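Local coordinates for protein multiheme cytochrome cf (Carboxydothermus ferrireducens DSM 11255, PDB 6QVM) that probably carries electrons through its chain of c-type hemes to insoluble Fe(III) outside the cell, while held in the S-layer, at residues P244-T249 against K316-G321; V270-N275 against E342-P347; G324-T329 against C351-G356. All coordinates share one frame; numbering follows the deposited sequence.

How the contacts relate
The three contacts lie close together in one heme-bearing part of the chain. The centres of contacts 1 and 2 are about 6 Å apart, those of contacts 1 and 3 about 11 Å, and those of contacts 2 and 3 about 16 Å. Contacts 1 and 2 cross along the chain, and both join the same two antiparallel sheets. Strands 247-248 and 270-275 are neighbours in the five-stranded sheet; strands 319-320 and 346-347 form the small one. Contact 3 follows contact 1 and crosses contact 2. Contacts 1 and 3 hold CXXCH residues bonded to hemes, and contact 2 reaches a heme through N275, at the end of its strand.

Contact 1: residues P244-T249 against K316-G321; sequences PNMVKT and KCHVTG. With HEC (heme c), chain H.
The methyl CE of M246 sits over the centre of one face of the H318 imidazole. CE lies 3.4 Å from the centre of the H318 ring, 9° off its normal, which makes a CH-pi contact. The M246 chain reaches this spot because it bends at chi2 (69°). SD stays further back above the same face. CE also comes within 3.8 Å of NA of the heme, so the methyl touches both the imidazole and the porphyrin.

H318 turns its ring edge to the heme iron. Its NE2 lies 2.9 Å from FE, too far in this model to be called a normal axial bond. C317 and H318 are the closing residues of a CXXCH heme-attachment motif, and C317 SG is bonded to heme CAC at 1.9 Å.

V247 packs beside this pair. Its CG2 lies 3.3 Å from the backbone O of H318 and 3.8 Å from H318 CB. The same methyl loosely meets V319 CG1.

W310, in helix 310-313, touches V247, H318 and V319. Strand 247-248 is an outer strand of the five-stranded sheet and pairs with 270-275. Strand 319-320 pairs with 346-347 in the two-stranded sheet, so the contact joins the two sheets beside the heme.

Contact 2: residues V270-N275 against E342-P347; sequences VRYVIN and ELFTEP. With HEC (heme c), chain J.
Y272 crosses from strand 270-275 to meet E342 and F344. Its CB starts over V247, 4.0 Å from V247 CG1. CG stands anti to the carbonyl carbon (chi1 -72°), which aims the ring across to E342. Along the ring, CD1 comes still nearer, 3.6 Å from the same V247 methyl. On the other side of the ring, CE2 lies 3.4 Å from E342 OE1, close to the ring plane. The carboxylate therefore meets the tyrosine at its edge, with the two planes 43° apart. At the tip, OH donates a hydrogen bond of 2.8 Å to E342 OE2. The hydroxyl comes in on the syn side of OE2, 21° out of the carboxylate plane. The same OH is 3.6 Å from F344 CZ, an oblique approach, and Y272 CZ and F344 CZ are in apolar contact. W310 of helix 310-313 packs against both Y272 and F344.

The chain turns a corner at R271. R271 and Y272 both face V283 of strand 279-284, which is a classic beta bulge in the five-stranded antiparallel sheet. The bulge lets two successive side chains reach E342, at the end of strand 339-342.

R271 meets E342 through a water. R271 NH2 donates to the water at the guanidinium edge, and the water donates to E342 OE1, 2.7 Å away. E342 OE1 also has a hydrogen bond with the hydroxyl of Y287. With hydrogen bonds on both oxygens, E342 would probably stay ionised at this partly buried place. The direct approach is looser: R271 NH2 is 4.1 Å from E342 OE1, which lies well out of the guanidinium plane, so only the charges attract. R271 NH1 binds the backbone O of K285 instead.

Contact 3: residues G324-T329 against C351-G356; sequences GPNGIT and CEACHG. With HEC (heme c), chain I.
One hydrogen bond carries this contact. The side-chain amide of N326 reaches across, and ND2 donates to the backbone O of A353 at 3.0 Å. The bond is fairly straight, with an N-H...O angle of 156°. The donor lies in the carbonyl plane of A353, on a lone pair of its oxygen. The acceptor in turn lies close to the amide plane of N326. The side chain gets there with CG placed between its own backbone N and carbonyl carbon (chi1 59°). A353 CB adds a light touch, 3.9 Å from N326 ND2. N326 and A353 also touch a second heme, distinct from the one bound by 351-355. Together the two segments bury just 72 Å².

The tight side belongs to the heme. Residues 351-355 are a CXXCH motif, wound as a short helical turn in which C351 O accepts from both C354 N and H355 N. C351 SG is bonded to heme CAB at 1.8 Å, and C354 SG to CAC at 1.9 Å. H355 NE2 binds the iron at 1.9 Å, with H480 as the other protein ligand, so this heme is bis-histidine. H355 ND1 is hydrogen-bonded to the backbone O of L371, which helps to fix the rotation of the ring.

The loop side is looser. G324, P325 and T329 are exposed, and each touches a neighbouring molecule in the crystal. The loop has inward anchors too: G327 N binds the hydroxyl of Y322, and N326 OD1 takes a weak bond from K385 NZ.

Contact 1: residues P244-T249 against K316-G321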
loop_
_atom_site.group_PDB
_atom_site.type_symbol
_atom_site.label_atom_id
_atom_site.label_comp_id
_atom_site.label_asym_id
_atom_site.label_seq_id
_atom_site.Cartn_x
_atom_site.Cartn_y
_atom_site.Cartn_z
ATOM N N PRO A 244 3.849 7.939 -3.122
ATOM C CA PRO A 244 5.305 8.093 -3.261
ATOM C C PRO A 244 5.729 9.364 -3.978
ATOM O O PRO A 244 6.931 9.657 -4.007
ATOM C CB PRO A 244 5.711 6.850 -4.058
ATOM C CG PRO A 244 4.530 6.578 -4.905
ATOM C CD PRO A 244 3.334 6.915 -4.053
ATOM N N ASN A 245 4.793 10.133 -4.536
ATOM C CA ASN A 245 5.112 11.335 -5.295
ATOM C C ASN A 245 4.815 12.626 -4.539
ATOM O O ASN A 245 4.841 13.704 -5.142
ATOM C CB ASN A 245 4.352 11.328 -6.627
ATOM C CG ASN A 245 4.843 10.247 -7.575
ATOM O OD1 ASN A 245 5.972 10.300 -8.064
ATOM N ND2 ASN A 245 3.995 9.262 -7.844
ATOM N N MET A 246 4.538 12.547 -3.237
ATOM C CA MET A 246 4.111 13.731 -2.494
ATOM C C MET A 246 5.183 14.818 -2.468
ATOM O O MET A 246 4.855 16.013 -2.470
ATOM C CB MET A 246 3.723 13.336 -1.068
ATOM C CG MET A 246 3.317 14.492 -0.164
ATOM S SD MET A 246 1.750 15.251 -0.633
ATOM C CE MET A 246 1.425 16.286 0.792
ATOM N N VAL A 247 6.457 14.436 -2.465
ATOM C CA VAL A 247 7.559 15.375 -2.275
ATOM C C VAL A 247 8.551 15.203 -3.416
ATOM O O VAL A 247 9.107 14.113 -3.604
ATOM C CB VAL A 247 8.249 15.174 -0.915
ATOM C CG1 VAL A 247 9.415 16.125 -0.759
ATOM C CG2 VAL A 247 7.244 15.346 0.220
ATOM N N LYS A 248 8.782 16.277 -4.164
ATOM C CA LYS A 248 9.679 16.273 -5.309
ATOM C C LYS A 248 10.749 17.345 -5.160
ATOM O O LYS A 248 10.642 18.254 -4.332
ATOM C CB LYS A 248 8.922 16.511 -6.621
ATOM C CG LYS A 248 7.931 15.421 -6.982
ATOM C CD LYS A 248 8.633 14.081 -7.040
ATOM C CE LYS A 248 7.713 13.001 -7.558
ATOM N NZ LYS A 248 8.378 11.675 -7.544
ATOM N N THR A 249 11.782 17.229 -5.990
ATOM C CA THR A 249 12.710 18.316 -6.248
ATOM C C THR A 249 12.346 18.987 -7.568
ATOM O O THR A 249 11.729 18.367 -8.442
ATOM C CB THR A 249 14.155 17.803 -6.286
ATOM O OG1 THR A 249 14.277 16.766 -7.269
ATOM C CG2 THR A 249 14.581 17.270 -4.922
ATOM N N LYS A 316 6.360 15.153 8.501
ATOM C CA LYS A 316 6.194 13.885 9.199
ATOM C C LYS A 316 5.135 12.997 8.560
ATOM O O LYS A 316 5.162 11.781 8.765
ATOM C CB LYS A 316 5.836 14.137 10.665
ATOM C CG LYS A 316 4.524 14.880 10.833
ATOM C CD LYS A 316 4.382 15.478 12.213
ATOM C CE LYS A 316 2.948 15.883 12.503
ATOM N NZ LYS A 316 2.820 16.442 13.874
ATOM N N CYS A 317 4.204 13.566 7.800
ATOM C CA CYS A 317 3.229 12.778 7.062
ATOM C C CYS A 317 3.542 12.723 5.574
ATOM O O CYS A 317 2.822 12.053 4.829
ATOM C CB CYS A 317 1.815 13.332 7.278
ATOM S SG CYS A 317 1.275 13.314 8.997
ATOM N N HIS A 318 4.605 13.392 5.127
ATOM C CA HIS A 318 4.907 13.512 3.710
ATOM C C HIS A 318 6.184 12.786 3.302
ATOM O O HIS A 318 6.503 12.757 2.111
ATOM C CB HIS A 318 5.000 14.988 3.299
ATOM C CG HIS A 318 3.775 15.793 3.596
ATOM N ND1 HIS A 318 3.748 17.165 3.467
ATOM C CD2 HIS A 318 2.543 15.428 4.028
ATOM C CE1 HIS A 318 2.548 17.612 3.802
ATOM N NE2 HIS A 318 1.792 16.578 4.135
ATOM N N VAL A 319 6.909 12.184 4.244
ATOM C CA VAL A 319 8.180 11.537 3.957
ATOM C C VAL A 319 8.247 10.202 4.686
ATOM O O VAL A 319 7.384 9.855 5.494
ATOM C CB VAL A 319 9.390 12.422 4.331
ATOM C CG1 VAL A 319 9.342 13.745 3.561
ATOM C CG2 VAL A 319 9.419 12.658 5.821
ATOM N N THR A 320 9.294 9.444 4.372
ATOM C CA THR A 320 9.473 8.089 4.867
ATOM C C THR A 320 10.912 7.911 5.320
ATOM O O THR A 320 11.831 8.497 4.743
ATOM C CB THR A 320 9.143 7.060 3.774
ATOM O OG1 THR A 320 7.803 7.259 3.313
ATOM C CG2 THR A 320 9.294 5.628 4.308
ATOM N N GLY A 321 11.104 7.110 6.364
ATOM C CA GLY A 321 12.414 6.588 6.684
ATOM C C GLY A 321 13.108 7.185 7.884
ATOM O O GLY A 321 14.283 6.872 8.108
HETATM FE FE HEC H . -1.031 17.369 4.353
HETATM C CHA HEC H . -2.918 16.253 1.668
HETATM C CHB HEC H . -0.245 20.203 2.564
HETATM C CHC HEC H . 0.638 18.628 7.095
HETATM C CHD HEC H . -1.438 14.390 5.974
HETATM N NA HEC H . -1.495 18.094 2.471
HETATM C C1A HEC H . -2.263 17.455 1.515
HETATM C C2A HEC H . -2.283 18.282 0.326
HETATM C C3A HEC H . -1.548 19.375 0.568
HETATM C C4A HEC H . -1.039 19.278 1.922
HETATM C CMA HEC H . -1.288 20.523 -0.428
HETATM C CAA HEC H . -3.043 17.950 -0.978
HETATM C CBA HEC H . -4.484 18.430 -0.793
HETATM C CGA HEC H . -5.277 18.248 -2.063
HETATM O O1A HEC H . -5.372 17.098 -2.574
HETATM O O2A HEC H . -5.834 19.269 -2.547
HETATM N NB HEC H . 0.034 19.073 4.752
HETATM C C1B HEC H . 0.140 20.155 3.893
HETATM C C2B HEC H . 0.750 21.241 4.631
HETATM C C3B HEC H . 1.000 20.812 5.886
HETATM C C4B HEC H . 0.553 19.436 5.981
HETATM C CMB HEC H . 1.057 22.626 4.020
HETATM C CAB HEC H . 1.652 21.600 7.051
HETATM C CBB HEC H . 0.826 22.850 7.433
HETATM N NC HEC H . -0.477 16.635 6.177
HETATM C C1C HEC H . 0.180 17.328 7.177
HETATM C C2C HEC H . 0.279 16.468 8.341
HETATM C C3C HEC H . -0.298 15.291 8.036
HETATM C C4C HEC H . -0.780 15.382 6.668
HETATM C CMC HEC H . 0.960 16.861 9.670
HETATM C CAC HEC H . -0.431 14.029 8.924
HETATM C CBC HEC H . -1.331 14.314 10.143
HETATM N ND HEC H . -2.000 15.599 3.876
HETATM C C1D HEC H . -2.070 14.521 4.752
HETATM C C2D HEC H . -2.937 13.524 4.179
HETATM C C3D HEC H . -3.405 14.098 2.830
HETATM C C4D HEC H . -2.770 15.390 2.732
HETATM C CMD HEC H . -3.266 12.171 4.839
HETATM C CAD HEC H . -4.349 13.462 1.783
HETATM C CBD HEC H . -5.689 13.098 2.428
HETATM C CGD HEC H . -6.533 14.331 2.615
HETATM O O1D HEC H . -6.204 15.367 1.992
HETATM O O2D HEC H . -7.529 14.287 3.377
#

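Contact 2: residues V270-N275 against E342-P347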
loop_
_atom_site.group_PDB
_atom_site.type_symbol
_atom_site.label_atom_id
_atom_site.label_comp_id
_atom_site.label_asym_id
_atom_site.label_seq_id
_atom_site.Cartn_x
_atom_site.Cartn_y
_atom_site.Cartn_z
ATOM N N VAL A 270 14.371 26.753 -4.396
ATOM C CA VAL A 270 13.425 25.745 -3.938
ATOM C C VAL A 270 14.184 24.512 -3.475
ATOM O O VAL A 270 15.054 23.998 -4.188
ATOM C CB VAL A 270 12.417 25.387 -5.041
ATOM C CG1 VAL A 270 11.360 24.433 -4.506
ATOM C CG2 VAL A 270 11.774 26.646 -5.591
ATOM N N ARG A 271 13.851 24.036 -2.281
ATOM C CA ARG A 271 14.389 22.786 -1.766
ATOM C C ARG A 271 13.506 21.603 -2.151
ATOM O O ARG A 271 13.999 20.587 -2.650
ATOM C CB ARG A 271 14.524 22.881 -0.246
ATOM C CG ARG A 271 15.496 21.899 0.344
ATOM C CD ARG A 271 15.557 22.022 1.835
ATOM N NE ARG A 271 16.500 23.033 2.304
ATOM C CZ ARG A 271 17.815 22.846 2.376
ATOM N NH1 ARG A 271 18.609 23.801 2.832
ATOM N NH2 ARG A 271 18.337 21.689 2.013
ATOM N N TYR A 272 12.200 21.714 -1.915
ATOM C CA TYR A 272 11.261 20.646 -2.221
ATOM C C TYR A 272 9.990 21.223 -2.823
ATOM O O TYR A 272 9.626 22.372 -2.565
ATOM C CB TYR A 272 10.899 19.828 -0.974
ATOM C CG TYR A 272 12.009 18.932 -0.488
ATOM C CD1 TYR A 272 12.513 17.922 -1.295
ATOM C CD2 TYR A 272 12.554 19.095 0.779
ATOM C CE1 TYR A 272 13.522 17.098 -0.856
ATOM C CE2 TYR A 272 13.571 18.278 1.227
ATOM C CZ TYR A 272 14.049 17.278 0.406
ATOM O OH TYR A 272 15.060 16.453 0.836
ATOM N N VAL A 273 9.313 20.407 -3.628
ATOM C CA VAL A 273 7.994 20.727 -4.160
ATOM C C VAL A 273 6.997 19.738 -3.576
ATOM O O VAL A 273 7.200 18.521 -3.661
ATOM C CB VAL A 273 7.972 20.676 -5.697
ATOM C CG1 VAL A 273 6.585 21.039 -6.222
ATOM C CG2 VAL A 273 9.037 21.594 -6.275
ATOM N N ILE A 274 5.936 20.256 -2.971
ATOM C CA ILE A 274 4.866 19.420 -2.443
ATOM C C ILE A 274 3.868 19.184 -3.569
ATOM O O ILE A 274 3.279 20.132 -4.100
ATOM C CB ILE A 274 4.202 20.066 -1.219
ATOM C CG1 ILE A 274 5.268 20.461 -0.191
ATOM C CG2 ILE A 274 3.202 19.114 -0.593
ATOM C CD1 ILE A 274 6.261 19.348 0.130
ATOM N N ASN A 275 3.683 17.919 -3.937
ATOM C CA ASN A 275 3.078 17.539 -5.211
ATOM C C ASN A 275 1.741 16.850 -4.966
ATOM O O ASN A 275 1.703 15.702 -4.513
ATOM C CB ASN A 275 4.039 16.641 -5.990
ATOM C CG ASN A 275 3.513 16.258 -7.359
ATOM O OD1 ASN A 275 2.689 16.960 -7.944
ATOM N ND2 ASN A 275 3.981 15.124 -7.870
ATOM N N GLU A 342 17.799 16.865 7.980
ATOM C CA GLU A 342 16.739 15.964 7.559
ATOM C C GLU A 342 17.066 14.544 7.998
ATOM O O GLU A 342 18.138 14.020 7.681
ATOM C CB GLU A 342 16.567 16.032 6.045
ATOM C CG GLU A 342 16.310 17.439 5.533
ATOM C CD GLU A 342 16.214 17.505 4.023
ATOM O OE1 GLU A 342 16.129 18.628 3.484
ATOM O OE2 GLU A 342 16.221 16.436 3.376
ATOM N N LEU A 343 16.147 13.926 8.738
ATOM C CA LEU A 343 16.329 12.560 9.209
ATOM C C LEU A 343 15.629 11.531 8.336
ATOM O O LEU A 343 15.829 10.327 8.543
ATOM C CB LEU A 343 15.830 12.426 10.654
ATOM C CG LEU A 343 16.598 13.219 11.717
ATOM C CD1 LEU A 343 16.120 12.878 13.121
ATOM C CD2 LEU A 343 18.092 12.981 11.587
ATOM N N PHE A 344 14.798 11.966 7.391
ATOM C CA PHE A 344 14.153 11.023 6.491
ATOM C C PHE A 344 15.066 10.685 5.320
ATOM O O PHE A 344 15.916 11.478 4.910
ATOM C CB PHE A 344 12.822 11.576 5.976
ATOM C CG PHE A 344 12.951 12.827 5.154
ATOM C CD1 PHE A 344 13.065 12.755 3.774
ATOM C CD2 PHE A 344 12.934 14.076 5.754
ATOM C CE1 PHE A 344 13.179 13.901 3.010
ATOM C CE2 PHE A 344 13.041 15.230 4.994
ATOM C CZ PHE A 344 13.171 15.142 3.619
ATOM N N THR A 345 14.870 9.487 4.774
ATOM C CA THR A 345 15.679 9.001 3.666
ATOM C C THR A 345 14.905 8.800 2.372
ATOM O O THR A 345 15.531 8.510 1.347
ATOM C CB THR A 345 16.360 7.677 4.044
ATOM O OG1 THR A 345 15.367 6.725 4.449
ATOM C CG2 THR A 345 17.355 7.889 5.178
ATOM N N GLU A 346 13.579 8.922 2.386
ATOM C CA GLU A 346 12.773 8.791 1.178
ATOM C C GLU A 346 11.736 9.907 1.167
ATOM O O GLU A 346 10.881 9.963 2.072
ATOM C CB GLU A 346 12.102 7.422 1.099
ATOM C CG GLU A 346 11.358 7.184 -0.212
ATOM C CD GLU A 346 10.709 5.812 -0.276
ATOM O OE1 GLU A 346 9.829 5.616 -1.144
ATOM O OE2 GLU A 346 11.074 4.938 0.548
ATOM N N PRO A 347 11.769 10.804 0.189
ATOM C CA PRO A 347 10.675 11.771 0.054
ATOM C C PRO A 347 9.421 11.066 -0.433
ATOM O O PRO A 347 9.481 10.193 -1.301
ATOM C CB PRO A 347 11.205 12.769 -0.981
ATOM C CG PRO A 347 12.177 11.976 -1.784
ATOM C CD PRO A 347 12.823 11.012 -0.822
HETATM FE FE HEC J . -2.647 8.167 2.262
HETATM C CHA HEC J . -3.119 10.368 -0.290
HETATM C CHB HEC J . -5.412 6.381 1.220
HETATM C CHC HEC J . -1.861 5.646 4.469
HETATM C CHD HEC J . -0.242 10.187 3.702
HETATM N NA HEC J . -4.004 8.326 0.748
HETATM C C1A HEC J . -4.044 9.354 -0.172
HETATM C C2A HEC J . -5.225 9.183 -0.993
HETATM C C3A HEC J . -5.862 8.085 -0.574
HETATM C C4A HEC J . -5.109 7.531 0.532
HETATM C CMA HEC J . -7.174 7.526 -1.157
HETATM C CAA HEC J . -5.662 10.118 -2.140
HETATM C CBA HEC J . -5.124 9.576 -3.460
HETATM C CGA HEC J . -5.677 10.413 -4.583
HETATM O O1A HEC J . -5.786 11.661 -4.425
HETATM O O2A HEC J . -6.005 9.823 -5.645
HETATM N NB HEC J . -3.486 6.358 2.759
HETATM C C1B HEC J . -4.598 5.789 2.163
HETATM C C2B HEC J . -4.769 4.461 2.706
HETATM C C3B HEC J . -3.794 4.255 3.616
HETATM C C4B HEC J . -2.964 5.448 3.659
HETATM C CMB HEC J . -5.928 3.520 2.303
HETATM C CAB HEC J . -3.566 2.983 4.472
HETATM C CBB HEC J . -3.355 1.710 3.613
HETATM N NC HEC J . -1.343 7.987 3.835
HETATM C C1C HEC J . -1.123 6.819 4.553
HETATM C C2C HEC J . 0.008 7.038 5.443
HETATM C C3C HEC J . 0.507 8.273 5.191
HETATM C C4C HEC J . -0.368 8.903 4.203
HETATM C CMC HEC J . 0.618 5.959 6.373
HETATM C CAC HEC J . 1.707 8.989 5.883
HETATM C CBC HEC J . 3.052 8.232 5.751
HETATM N ND HEC J . -1.813 9.991 1.785
HETATM C C1D HEC J . -0.825 10.640 2.531
HETATM C C2D HEC J . -0.516 11.891 1.881
HETATM C C3D HEC J . -1.413 11.940 0.641
HETATM C C4D HEC J . -2.182 10.721 0.658
HETATM C CMD HEC J . 0.501 12.958 2.329
HETATM C CAD HEC J . -1.468 13.045 -0.426
HETATM C CBD HEC J . -0.574 12.546 -1.566
HETATM C CGD HEC J . -0.376 13.590 -2.636
HETATM O O1D HEC J . -1.246 14.494 -2.746
HETATM O O2D HEC J . 0.642 13.509 -3.376
HETATM O O HOH W 1 17.234 19.354 1.124
#

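Contact 3: residues G324-T329 against C351-G356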
loop_
_atom_site.group_PDB
_atom_site.type_symbol
_atom_site.label_atom_id
_atom_site.label_comp_id
_atom_site.label_asym_id
_atom_site.label_seq_id
_atom_site.Cartn_x
_atom_site.Cartn_y
_atom_site.Cartn_z
ATOM N N GLY A 324 11.888 6.163 14.546
ATOM C CA GLY A 324 10.711 6.177 15.378
ATOM C C GLY A 324 9.417 6.129 14.595
ATOM O O GLY A 324 9.398 5.936 13.375
ATOM N N PRO A 325 8.299 6.299 15.299
ATOM C CA PRO A 325 6.992 6.256 14.635
ATOM C C PRO A 325 6.844 7.365 13.606
ATOM O O PRO A 325 7.357 8.476 13.773
ATOM C CB PRO A 325 5.998 6.438 15.791
ATOM C CG PRO A 325 6.759 6.026 17.015
ATOM C CD PRO A 325 8.177 6.450 16.758
ATOM N N ASN A 326 6.121 7.054 12.535
ATOM C CA ASN A 326 5.824 8.020 11.492
ATOM C C ASN A 326 4.368 8.458 11.585
ATOM O O ASN A 326 3.555 7.873 12.307
ATOM C CB ASN A 326 6.127 7.446 10.105
ATOM C CG ASN A 326 5.336 6.198 9.809
ATOM O OD1 ASN A 326 5.115 5.368 10.686
ATOM N ND2 ASN A 326 4.903 6.055 8.567
ATOM N N GLY A 327 4.042 9.499 10.831
ATOM C CA GLY A 327 2.707 10.051 10.888
ATOM C C GLY A 327 2.616 11.249 11.808
ATOM O O GLY A 327 3.572 12.024 11.924
ATOM N N ILE A 328 1.480 11.386 12.495
ATOM C CA ILE A 328 1.184 12.621 13.215
ATOM C C ILE A 328 2.078 12.789 14.444
ATOM O O ILE A 328 2.296 13.917 14.907
ATOM C CB ILE A 328 -0.311 12.660 13.578
ATOM C CG1 ILE A 328 -0.694 14.039 14.110
ATOM C CG2 ILE A 328 -0.658 11.556 14.564
ATOM C CD1 ILE A 328 -2.142 14.393 13.873
ATOM N N THR A 329 2.618 11.698 14.985
ATOM C CA THR A 329 3.534 11.784 16.115
ATOM C C THR A 329 4.996 11.748 15.687
ATOM O O THR A 329 5.873 11.604 16.543
ATOM C CB THR A 329 3.267 10.654 17.116
ATOM O OG1 THR A 329 3.640 9.400 16.535
ATOM C CG2 THR A 329 1.792 10.611 17.511
ATOM N N CYS A 351 6.792 2.383 0.391
ATOM C CA CYS A 351 6.301 1.104 0.893
ATOM C C CYS A 351 6.444 1.009 2.400
ATOM O O CYS A 351 5.530 0.552 3.096
ATOM C CB CYS A 351 7.053 -0.053 0.236
ATOM S SG CYS A 351 7.370 0.140 -1.522
ATOM N N GLU A 352 7.585 1.448 2.922
ATOM C CA GLU A 352 7.891 1.261 4.331
ATOM C C GLU A 352 7.145 2.221 5.238
ATOM O O GLU A 352 7.238 2.084 6.464
ATOM C CB GLU A 352 9.397 1.390 4.530
ATOM C CG GLU A 352 10.178 0.280 3.824
ATOM C CD GLU A 352 11.652 0.610 3.642
ATOM O OE1 GLU A 352 12.497 -0.016 4.329
ATOM O OE2 GLU A 352 11.955 1.507 2.820
ATOM N N ALA A 353 6.405 3.181 4.676
ATOM C CA ALA A 353 5.560 4.016 5.521
ATOM C C ALA A 353 4.415 3.204 6.112
ATOM O O ALA A 353 3.909 3.533 7.186
ATOM C CB ALA A 353 5.022 5.205 4.731
ATOM N N CYS A 354 4.018 2.132 5.437
ATOM C CA CYS A 354 3.021 1.195 5.940
ATOM C C CYS A 354 3.616 -0.125 6.416
ATOM O O CYS A 354 3.148 -0.686 7.410
ATOM C CB CYS A 354 1.980 0.902 4.856
ATOM S SG CYS A 354 1.162 2.360 4.179
ATOM N N HIS A 355 4.661 -0.620 5.754
ATOM C CA HIS A 355 5.238 -1.923 6.065
ATOM C C HIS A 355 6.387 -1.831 7.055
ATOM O O HIS A 355 6.973 -2.863 7.401
ATOM C CB HIS A 355 5.710 -2.612 4.778
ATOM C CG HIS A 355 4.600 -2.947 3.833
ATOM N ND1 HIS A 355 3.782 -4.044 4.002
ATOM C CD2 HIS A 355 4.159 -2.319 2.716
ATOM C CE1 HIS A 355 2.891 -4.082 3.027
ATOM N NE2 HIS A 355 3.101 -3.048 2.232
ATOM N N GLY A 356 6.727 -0.627 7.505
ATOM C CA GLY A 356 7.755 -0.440 8.500
ATOM C C GLY A 356 9.154 -0.554 7.932
ATOM O O GLY A 356 9.342 -0.796 6.739
HETATM FE FE HEC I . 1.826 -3.129 0.770
HETATM C CHA HEC I . 0.047 -5.977 1.459
HETATM C CHB HEC I . 4.253 -5.071 -0.750
HETATM C CHC HEC I . 3.456 -0.294 -0.246
HETATM C CHD HEC I . -0.178 -1.255 2.831
HETATM N NA HEC I . 2.108 -5.144 0.417
HETATM C C1A HEC I . 1.255 -6.157 0.815
HETATM C C2A HEC I . 1.834 -7.436 0.442
HETATM C C3A HEC I . 3.008 -7.173 -0.158
HETATM C C4A HEC I . 3.193 -5.737 -0.185
HETATM C CMA HEC I . 4.015 -8.196 -0.719
HETATM C CAA HEC I . 1.174 -8.810 0.750
HETATM C CBA HEC I . 0.889 -9.700 -0.468
HETATM C CGA HEC I . 0.415 -8.919 -1.669
HETATM O O1A HEC I . -0.583 -8.158 -1.547
HETATM O O2A HEC I . 1.032 -9.075 -2.757
HETATM N NB HEC I . 3.555 -2.748 -0.273
HETATM C C1B HEC I . 4.342 -3.702 -0.902
HETATM C C2B HEC I . 5.290 -3.011 -1.749
HETATM C C3B HEC I . 5.089 -1.680 -1.603
HETATM C C4B HEC I . 3.976 -1.497 -0.680
HETATM C CMB HEC I . 6.377 -3.737 -2.575
HETATM C CAB HEC I . 5.869 -0.521 -2.280
HETATM C CBB HEC I . 5.872 -0.648 -3.820
HETATM N NC HEC I . 1.700 -1.153 1.258
HETATM C C1C HEC I . 2.438 -0.137 0.676
HETATM C C2C HEC I . 1.991 1.129 1.230
HETATM C C3C HEC I . 0.891 0.882 1.978
HETATM C C4C HEC I . 0.753 -0.568 2.077
HETATM C CMC HEC I . 2.471 2.501 0.699
HETATM C CAC HEC I . 0.017 1.899 2.771
HETATM C CBC HEC I . -0.567 3.052 1.919
HETATM N ND HEC I . 0.201 -3.553 1.976
HETATM C C1D HEC I . -0.498 -2.590 2.697
HETATM C C2D HEC I . -1.630 -3.224 3.320
HETATM C C3D HEC I . -1.563 -4.697 2.903
HETATM C C4D HEC I . -0.395 -4.811 2.060
HETATM C CMD HEC I . -2.682 -2.552 4.218
HETATM C CAD HEC I . -2.562 -5.808 3.275
HETATM C CBD HEC I . -3.457 -5.949 2.043
HETATM C CGD HEC I . -4.818 -6.489 2.405
HETATM O O1D HEC I . -5.802 -6.135 1.696
HETATM O O2D HEC I . -4.919 -7.266 3.395
#